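Local structure of transmembrane oligosaccharyl transferase (Archaeoglobus fulgidus, 3WAJ) at residues G639-S644 against L667-E672; D242-S247 against Q296-N301. The protein belongs to the STT3/AglB family of oligosaccharyl transferases, multi-helix membrane proteins that also carry a large C-terminal part, and holds a zinc ion in this model. All blocks are in the same frame, centred on the assembly; numbering follows the deposited sequence.

Interaction 1 of 2, residues G639-S644 against L667-E672; sequences GYFYYS and LRIPSE
Leu667 meets the strand 640-643 through its backbone: its carbonyl O lies 3.5 Å from CD2 of Tyr640. A water bridges the same two chains, taking the N-H of Phe641 (N to water 2.6 Å) and donating to Leu667 O. At Arg668 the tyrosine ring runs along the main chain, its CE2 near CA, and reaches on until OH is 3.2 Å from the arginine CD. The aliphatic part thus serves as packing surface, while Arg668 NE bonds Gly638 O and NH1 pairs with Glu634. Arg668 CA makes a CA-H...O contact with Gly639 O (3.5 Å). The neighbouring strand 663-664 pairs with 640-643 in an antiparallel sheet, and the pairing runs on just past it, matching Phe641 to Ile665; from the water bridge on, the register is shifted by two residues, and Ile669 N bonds Gly639 O at 2.8 Å and a nearly straight 173°. Gly639 bends with psi -128°, a value that residues with a side chain seldom adopt. Ile669 has CG1 anti to its carbonyl carbon (chi1 -61°), which carries CD1 to within 3.9 Å of Phe641 CD2. The branched aliphatic suits this buried place, where it touches Phe641 and Ala750 of helix 740-755.

Interaction 2 of 2, residues D242-S247 against Q296-N301; sequences DRKNLS and QIEKWN
A salt bridge, Arg243 to Glu298, ties the start of helix 243-261 to the last turns of helix 278-303 at the surface of the STT3 N-terminal helical region. The two segments run antiparallel at 164°, their axes 9.1 Å apart, with Lys244 and Glu298 nearest in backbone. A single guanidinium nitrogen does the gripping: Arg243 NH1 is 2.6 Å from Glu298 OE2 and donates to OE1 at 2.9 Å, where the N-H is bent to 153° and the syn side of OE1 is used, though well off the carboxylate plane. The glutamate chain turns at chi2 (57°) and the arginine at chi3, so both fold back to meet over a short backbone distance; the arginine's methylenes pack on the carboxylate, OE1 lying 3.3 Å from Arg243 CD. OE2 is also close to Asp302, and the arginine probably offsets that like charge. Alongside the bridge, Lys244 packs by its methylenes: CG is 3.4 Å from Glu298 CG, and CD meets Lys299 CG at 3.7 Å. Phe233 and Met316 also touch the glutamate. Asp242 sits at the N-cap position of helix 243-261, whose positive end may help to stabilise the Glu298 carboxylate. Successive antiparallel helices joined by a loop make this an alpha-helical hairpin.

In the fold
From the N terminus the chain passes Asp47, Asp161 and His163, which bind the zinc ion, before it reaches interaction 2. That contact closes a loop of 48 residues, holding the start of helix 243-261 to the end of helix 278-303. Much later, interaction 1 closes a shorter loop of 22 residues, which contains strands 649-652 and 663-664; its second segment, 667-672, leads on toward helix 678-684. The loops follow one another in series, so they neither nest nor cross. The two contacts lie on opposite sides of the centre of the chain, their centres about 71 Å apart: one joins neighbouring helices, the other joins a small three-stranded sheet to the loop beside helix 740-755.

Interaction 1 of 2, residues G639-S644 against L667-E672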
ATOM      1  N   GLY A 639      13.816 -12.062  25.252  1.00 35.53           N
ATOM      2  CA  GLY A 639      12.768 -12.993  25.641  1.00 30.85           C
ATOM      3  C   GLY A 639      11.433 -12.390  26.059  1.00 38.75           C
ATOM      4  O   GLY A 639      10.822 -11.592  25.336  1.00 40.79           O
ATOM      5  N   TYR A 640      10.964 -12.795  27.238  1.00 37.56           N
ATOM      6  CA  TYR A 640       9.602 -12.506  27.656  1.00 32.93           C
ATOM      7  C   TYR A 640       9.534 -12.290  29.133  1.00 37.07           C
ATOM      8  O   TYR A 640      10.333 -12.866  29.899  1.00 41.73           O
ATOM      9  CB  TYR A 640       8.681 -13.691  27.316  1.00 24.56           C
ATOM     10  CG  TYR A 640       8.640 -14.006  25.848  1.00 38.72           C
ATOM     11  CD1 TYR A 640       9.531 -14.929  25.290  1.00 41.05           C
ATOM     12  CD2 TYR A 640       7.739 -13.364  25.007  1.00 33.22           C
ATOM     13  CE1 TYR A 640       9.514 -15.218  23.942  1.00 39.38           C
ATOM     14  CE2 TYR A 640       7.707 -13.647  23.648  1.00 39.83           C
ATOM     15  CZ  TYR A 640       8.598 -14.579  23.119  1.00 47.05           C
ATOM     16  OH  TYR A 640       8.594 -14.867  21.766  1.00 47.65           O
ATOM     17  N   PHE A 641       8.560 -11.476  29.532  1.00 31.32           N
ATOM     18  CA  PHE A 641       8.148 -11.403  30.932  1.00 33.00           C
ATOM     19  C   PHE A 641       7.094 -12.474  31.166  1.00 33.84           C
ATOM     20  O   PHE A 641       6.293 -12.771  30.274  1.00 36.12           O
ATOM     21  CB  PHE A 641       7.538 -10.031  31.240  1.00 28.24           C
ATOM     22  CG  PHE A 641       8.554  -8.929  31.376  1.00 34.29           C
ATOM     23  CD1 PHE A 641       9.562  -9.019  32.333  1.00 33.30           C
ATOM     24  CD2 PHE A 641       8.491  -7.797  30.565  1.00 34.58           C
ATOM     25  CE1 PHE A 641      10.503  -8.017  32.475  1.00 33.39           C
ATOM     26  CE2 PHE A 641       9.429  -6.787  30.692  1.00 35.94           C
ATOM     27  CZ  PHE A 641      10.437  -6.894  31.654  1.00 40.63           C
ATOM     28  N   TYR A 642       7.078 -13.040  32.364  1.00 31.09           N
ATOM     29  CA  TYR A 642       6.094 -14.070  32.704  1.00 36.48           C
ATOM     30  C   TYR A 642       5.858 -14.184  34.222  1.00 37.21           C
ATOM     31  O   TYR A 642       6.708 -13.774  35.025  1.00 34.84           O
ATOM     32  CB  TYR A 642       6.585 -15.426  32.194  1.00 30.09           C
ATOM     33  CG  TYR A 642       7.784 -15.919  32.973  1.00 29.97           C
ATOM     34  CD1 TYR A 642       9.068 -15.540  32.611  1.00 29.58           C
ATOM     35  CD2 TYR A 642       7.631 -16.735  34.094  1.00 31.58           C
ATOM     36  CE1 TYR A 642      10.168 -15.965  33.326  1.00 30.40           C
ATOM     37  CE2 TYR A 642       8.726 -17.178  34.813  1.00 30.94           C
ATOM     38  CZ  TYR A 642       9.992 -16.790  34.422  1.00 35.30           C
ATOM     39  OH  TYR A 642      11.090 -17.225  35.131  1.00 36.63           O
ATOM     40  N   TYR A 643       4.727 -14.781  34.596  1.00 34.58           N
ATOM     41  CA  TYR A 643       4.501 -15.251  35.965  1.00 36.96           C
ATOM     42  C   TYR A 643       4.571 -16.776  36.036  1.00 42.26           C
ATOM     43  O   TYR A 643       3.921 -17.482  35.253  1.00 36.29           O
ATOM     44  CB  TYR A 643       3.150 -14.785  36.485  1.00 36.99           C
ATOM     45  CG  TYR A 643       3.053 -13.295  36.523  1.00 35.64           C
ATOM     46  CD1 TYR A 643       3.348 -12.581  37.682  1.00 30.71           C
ATOM     47  CD2 TYR A 643       2.701 -12.589  35.384  1.00 32.74           C
ATOM     48  CE1 TYR A 643       3.262 -11.188  37.706  1.00 34.15           C
ATOM     49  CE2 TYR A 643       2.627 -11.215  35.393  1.00 36.54           C
ATOM     50  CZ  TYR A 643       2.901 -10.521  36.550  1.00 38.29           C
ATOM     51  OH  TYR A 643       2.820  -9.156  36.509  1.00 40.35           O
ATOM     52  N   SER A 644       5.369 -17.276  36.976  1.00 43.43           N
ATOM     53  CA  SER A 644       5.556 -18.711  37.147  1.00 42.20           C
ATOM     54  C   SER A 644       4.273 -19.321  37.696  1.00 45.32           C
ATOM     55  O   SER A 644       3.370 -18.594  38.127  1.00 44.62           O
ATOM     56  CB  SER A 644       6.713 -18.993  38.104  1.00 34.58           C
ATOM     57  OG  SER A 644       6.369 -18.658  39.431  1.00 44.38           O
ATOM     58  N   LEU A 667       4.650 -10.754  24.341  1.00 41.81           N
ATOM     59  CA  LEU A 667       5.303  -9.594  23.765  1.00 38.88           C
ATOM     60  C   LEU A 667       6.790  -9.854  23.897  1.00 35.07           C
ATOM     61  O   LEU A 667       7.318  -9.920  25.001  1.00 38.75           O
ATOM     62  CB  LEU A 667       4.925  -8.302  24.507  1.00 36.39           C
ATOM     63  CG  LEU A 667       5.716  -7.075  24.041  1.00 34.49           C
ATOM     64  CD1 LEU A 667       5.272  -6.679  22.623  1.00 32.47           C
ATOM     65  CD2 LEU A 667       5.594  -5.897  25.017  1.00 32.72           C
ATOM     66  N   ARG A 668       7.466 -10.017  22.769  1.00 40.25           N
ATOM     67  CA  ARG A 668       8.898 -10.259  22.789  1.00 42.42           C
ATOM     68  C   ARG A 668       9.631  -8.971  23.185  1.00 41.04           C
ATOM     69  O   ARG A 668       9.441  -7.928  22.561  1.00 39.08           O
ATOM     70  CB  ARG A 668       9.357 -10.751  21.417  1.00 42.03           C
ATOM     71  CG  ARG A 668      10.748 -11.335  21.412  1.00 49.65           C
ATOM     72  CD  ARG A 668      10.765 -12.715  20.806  1.00 54.08           C
ATOM     73  NE  ARG A 668      12.121 -13.242  20.791  1.00 56.57           N
ATOM     74  CZ  ARG A 668      12.857 -13.371  19.696  1.00 63.20           C
ATOM     75  NH1 ARG A 668      12.350 -13.043  18.515  1.00 68.59           N
ATOM     76  NH2 ARG A 668      14.093 -13.840  19.783  1.00 62.76           N
ATOM     77  N   ILE A 669      10.446  -9.049  24.238  1.00 41.68           N
ATOM     78  CA  ILE A 669      11.196  -7.895  24.744  1.00 36.27           C
ATOM     79  C   ILE A 669      12.420  -7.622  23.883  1.00 42.67           C
ATOM     80  O   ILE A 669      13.145  -8.558  23.528  1.00 46.81           O
ATOM     81  CB  ILE A 669      11.647  -8.123  26.197  1.00 33.89           C
ATOM     82  CG1 ILE A 669      10.426  -8.312  27.085  1.00 32.74           C
ATOM     83  CG2 ILE A 669      12.470  -6.942  26.712  1.00 30.75           C
ATOM     84  CD1 ILE A 669       9.309  -7.289  26.813  1.00 30.72           C
ATOM     85  N   PRO A 670      12.651  -6.340  23.531  1.00 42.94           N
ATOM     86  CA  PRO A 670      13.832  -6.019  22.705  1.00 38.14           C
ATOM     87  C   PRO A 670      15.124  -6.343  23.443  1.00 39.03           C
ATOM     88  O   PRO A 670      15.127  -6.324  24.684  1.00 42.51           O
ATOM     89  CB  PRO A 670      13.715  -4.508  22.496  1.00 35.11           C
ATOM     90  CG  PRO A 670      12.231  -4.223  22.612  1.00 40.44           C
ATOM     91  CD  PRO A 670      11.749  -5.179  23.700  1.00 41.15           C
ATOM     92  N   SER A 671      16.186  -6.652  22.693  1.00 37.10           N
ATOM     93  CA  SER A 671      17.515  -6.933  23.251  1.00 38.41           C
ATOM     94  C   SER A 671      18.172  -5.617  23.630  1.00 42.93           C
ATOM     95  O   SER A 671      17.607  -4.544  23.379  1.00 45.82           O
ATOM     96  CB  SER A 671      18.392  -7.646  22.221  1.00 33.70           C
ATOM     97  OG  SER A 671      18.732  -6.772  21.167  1.00 35.05           O
ATOM     98  N   GLU A 672      19.366  -5.683  24.212  1.00 44.63           N
ATOM     99  CA  GLU A 672      20.116  -4.470  24.518  1.00 47.42           C
ATOM    100  C   GLU A 672      20.387  -3.661  23.245  1.00 46.12           C
ATOM    101  O   GLU A 672      20.388  -2.424  23.267  1.00 42.53           O
ATOM    102  CB  GLU A 672      21.426  -4.806  25.233  1.00 50.71           C
ATOM    103  CG  GLU A 672      22.030  -3.619  25.982  1.00 55.53           C
ATOM    104  CD  GLU A 672      23.137  -4.029  26.933  1.00 64.68           C
ATOM    105  OE1 GLU A 672      24.043  -4.766  26.498  1.00 64.87           O
ATOM    106  OE2 GLU A 672      23.093  -3.619  28.117  1.00 73.95           O
TER
HETATM  107  O   HOH W   1       6.974 -10.411  27.700  1.00 38.48           O

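Interaction 2 of 2, residues D242-S247 against Q296-N301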
ATOM      1  N   ASP A 242     -16.683 -19.366 -35.785  1.00 68.15           N
ATOM      2  CA  ASP A 242     -16.372 -18.691 -37.045  1.00 64.60           C
ATOM      3  C   ASP A 242     -14.968 -18.078 -36.901  1.00 70.78           C
ATOM      4  O   ASP A 242     -14.799 -16.869 -36.671  1.00 72.39           O
ATOM      5  CB  ASP A 242     -17.450 -17.649 -37.385  1.00 53.90           C
ATOM      6  CG  ASP A 242     -17.157 -16.878 -38.672  1.00 66.06           C
ATOM      7  OD1 ASP A 242     -16.219 -17.237 -39.418  1.00 75.55           O
ATOM      8  OD2 ASP A 242     -17.888 -15.900 -38.936  1.00 76.24           O
ATOM      9  N   ARG A 243     -13.972 -18.947 -37.033  1.00 63.65           N
ATOM     10  CA  ARG A 243     -12.586 -18.616 -36.777  1.00 60.31           C
ATOM     11  C   ARG A 243     -12.073 -17.434 -37.596  1.00 57.89           C
ATOM     12  O   ARG A 243     -11.208 -16.696 -37.129  1.00 59.93           O
ATOM     13  CB  ARG A 243     -11.716 -19.849 -37.015  1.00 62.83           C
ATOM     14  CG  ARG A 243     -11.771 -20.881 -35.898  1.00 62.07           C
ATOM     15  CD  ARG A 243     -11.024 -22.154 -36.298  1.00 66.41           C
ATOM     16  NE  ARG A 243     -11.924 -23.307 -36.295  1.00 70.99           N
ATOM     17  CZ  ARG A 243     -12.452 -23.861 -37.381  1.00 66.13           C
ATOM     18  NH1 ARG A 243     -12.152 -23.397 -38.582  1.00 63.39           N
ATOM     19  NH2 ARG A 243     -13.267 -24.896 -37.261  1.00 70.91           N
ATOM     20  N   LYS A 244     -12.590 -17.246 -38.808  1.00 56.55           N
ATOM     21  CA  LYS A 244     -12.171 -16.084 -39.599  1.00 58.75           C
ATOM     22  C   LYS A 244     -12.647 -14.764 -38.980  1.00 65.14           C
ATOM     23  O   LYS A 244     -11.878 -13.801 -38.885  1.00 60.27           O
ATOM     24  CB  LYS A 244     -12.590 -16.191 -41.068  1.00 55.25           C
ATOM     25  CG  LYS A 244     -11.576 -16.947 -41.920  1.00 64.16           C
ATOM     26  CD  LYS A 244     -11.700 -16.636 -43.405  1.00 68.02           C
ATOM     27  CE  LYS A 244     -13.080 -16.982 -43.946  1.00 68.80           C
ATOM     28  NZ  LYS A 244     -13.274 -16.388 -45.304  1.00 73.47           N
ATOM     29  N   ASN A 245     -13.905 -14.727 -38.552  1.00 62.21           N
ATOM     30  CA  ASN A 245     -14.423 -13.550 -37.873  1.00 63.20           C
ATOM     31  C   ASN A 245     -13.889 -13.399 -36.437  1.00 64.60           C
ATOM     32  O   ASN A 245     -13.639 -12.276 -35.988  1.00 66.80           O
ATOM     33  CB  ASN A 245     -15.967 -13.490 -37.936  1.00 58.56           C
ATOM     34  CG  ASN A 245     -16.481 -12.940 -39.266  1.00 59.82           C
ATOM     35  OD1 ASN A 245     -16.028 -11.893 -39.743  1.00 58.92           O
ATOM     36  ND2 ASN A 245     -17.429 -13.652 -39.874  1.00 65.59           N
ATOM     37  N   LEU A 246     -13.704 -14.515 -35.732  1.00 64.02           N
ATOM     38  CA  LEU A 246     -13.097 -14.494 -34.396  1.00 59.73           C
ATOM     39  C   LEU A 246     -11.751 -13.785 -34.476  1.00 61.36           C
ATOM     40  O   LEU A 246     -11.406 -12.975 -33.616  1.00 62.70           O
ATOM     41  CB  LEU A 246     -12.894 -15.913 -33.857  1.00 57.34           C
ATOM     42  CG  LEU A 246     -11.938 -16.035 -32.667  1.00 60.77           C
ATOM     43  CD1 LEU A 246     -12.542 -15.365 -31.446  1.00 69.71           C
ATOM     44  CD2 LEU A 246     -11.588 -17.475 -32.357  1.00 59.57           C
ATOM     45  N   SER A 247     -11.014 -14.088 -35.539  1.00 59.25           N
ATOM     46  CA  SER A 247      -9.711 -13.496 -35.786  1.00 60.73           C
ATOM     47  C   SER A 247      -9.800 -12.032 -36.210  1.00 65.34           C
ATOM     48  O   SER A 247      -9.044 -11.194 -35.707  1.00 67.80           O
ATOM     49  CB  SER A 247      -8.968 -14.297 -36.854  1.00 58.12           C
ATOM     50  OG  SER A 247      -9.009 -15.673 -36.549  1.00 64.52           O
ATOM     51  N   GLN A 296      -5.324 -15.546 -41.574  1.00 55.97           N
ATOM     52  CA  GLN A 296      -4.677 -16.165 -42.717  1.00 49.80           C
ATOM     53  C   GLN A 296      -4.596 -17.700 -42.608  1.00 49.34           C
ATOM     54  O   GLN A 296      -4.790 -18.413 -43.598  1.00 51.86           O
ATOM     55  CB  GLN A 296      -3.278 -15.577 -42.897  1.00 50.42           C
ATOM     56  CG  GLN A 296      -2.574 -16.102 -44.122  1.00 57.21           C
ATOM     57  CD  GLN A 296      -3.389 -15.912 -45.392  1.00 57.24           C
ATOM     58  OE1 GLN A 296      -3.781 -14.796 -45.737  1.00 65.36           O
ATOM     59  NE2 GLN A 296      -3.653 -17.005 -46.088  1.00 51.83           N
ATOM     60  N   ILE A 297      -4.312 -18.209 -41.414  1.00 44.90           N
ATOM     61  CA  ILE A 297      -4.267 -19.652 -41.224  1.00 46.79           C
ATOM     62  C   ILE A 297      -5.629 -20.255 -41.584  1.00 48.39           C
ATOM     63  O   ILE A 297      -5.708 -21.253 -42.334  1.00 47.84           O
ATOM     64  CB  ILE A 297      -3.806 -20.039 -39.800  1.00 44.64           C
ATOM     65  CG1 ILE A 297      -2.307 -19.769 -39.650  1.00 45.79           C
ATOM     66  CG2 ILE A 297      -4.085 -21.493 -39.523  1.00 35.38           C
ATOM     67  CD1 ILE A 297      -1.784 -19.918 -38.234  1.00 47.05           C
ATOM     68  N   GLU A 298      -6.699 -19.627 -41.097  1.00 39.16           N
ATOM     69  CA  GLU A 298      -8.049 -20.083 -41.431  1.00 41.57           C
ATOM     70  C   GLU A 298      -8.326 -20.026 -42.955  1.00 44.72           C
ATOM     71  O   GLU A 298      -8.937 -20.946 -43.524  1.00 41.56           O
ATOM     72  CB  GLU A 298      -9.103 -19.321 -40.626  1.00 41.95           C
ATOM     73  CG  GLU A 298     -10.516 -19.936 -40.689  1.00 47.61           C
ATOM     74  CD  GLU A 298     -10.583 -21.397 -40.229  1.00 54.32           C
ATOM     75  OE1 GLU A 298      -9.822 -21.774 -39.312  1.00 48.40           O
ATOM     76  OE2 GLU A 298     -11.417 -22.168 -40.782  1.00 62.49           O
ATOM     77  N   LYS A 299      -7.836 -18.980 -43.620  1.00 42.66           N
ATOM     78  CA  LYS A 299      -8.041 -18.851 -45.065  1.00 39.84           C
ATOM     79  C   LYS A 299      -7.417 -20.012 -45.831  1.00 41.98           C
ATOM     80  O   LYS A 299      -8.041 -20.553 -46.743  1.00 43.67           O
ATOM     81  CB  LYS A 299      -7.536 -17.500 -45.587  1.00 38.02           C
ATOM     82  CG  LYS A 299      -8.449 -16.309 -45.220  1.00 46.15           C
ATOM     83  CD  LYS A 299      -7.828 -14.951 -45.589  1.00 49.52           C
ATOM     84  CE  LYS A 299      -7.598 -14.831 -47.093  1.00 54.08           C
ATOM     85  NZ  LYS A 299      -6.896 -13.565 -47.468  1.00 52.44           N
ATOM     86  N   TRP A 300      -6.200 -20.398 -45.442  1.00 42.93           N
ATOM     87  CA  TRP A 300      -5.502 -21.538 -46.043  1.00 41.27           C
ATOM     88  C   TRP A 300      -6.254 -22.831 -45.799  1.00 44.17           C
ATOM     89  O   TRP A 300      -6.320 -23.711 -46.664  1.00 47.68           O
ATOM     90  CB  TRP A 300      -4.086 -21.663 -45.473  1.00 47.73           C
ATOM     91  CG  TRP A 300      -3.164 -20.649 -46.055  1.00 49.38           C
ATOM     92  CD1 TRP A 300      -3.265 -20.064 -47.291  1.00 47.80           C
ATOM     93  CD2 TRP A 300      -2.009 -20.078 -45.431  1.00 46.30           C
ATOM     94  NE1 TRP A 300      -2.237 -19.172 -47.472  1.00 48.56           N
ATOM     95  CE2 TRP A 300      -1.451 -19.160 -46.347  1.00 47.72           C
ATOM     96  CE3 TRP A 300      -1.397 -20.247 -44.185  1.00 46.55           C
ATOM     97  CZ2 TRP A 300      -0.307 -18.413 -46.055  1.00 48.64           C
ATOM     98  CZ3 TRP A 300      -0.259 -19.508 -43.896  1.00 47.14           C
ATOM     99  CH2 TRP A 300       0.271 -18.599 -44.825  1.00 50.32           C
ATOM    100  N   ASN A 301      -6.812 -22.940 -44.603  1.00 43.25           N
ATOM    101  CA  ASN A 301      -7.628 -24.083 -44.240  1.00 41.95           C
ATOM    102  C   ASN A 301      -8.862 -24.162 -45.140  1.00 41.55           C
ATOM    103  O   ASN A 301      -9.116 -25.188 -45.782  1.00 37.64           O
ATOM    104  CB  ASN A 301      -8.050 -23.948 -42.778  1.00 39.18           C
ATOM    105  CG  ASN A 301      -8.733 -25.176 -42.263  1.00 42.76           C
ATOM    106  OD1 ASN A 301      -9.762 -25.093 -41.595  1.00 51.27           O
ATOM    107  ND2 ASN A 301      -8.168 -26.337 -42.576  1.00 39.22           N
TER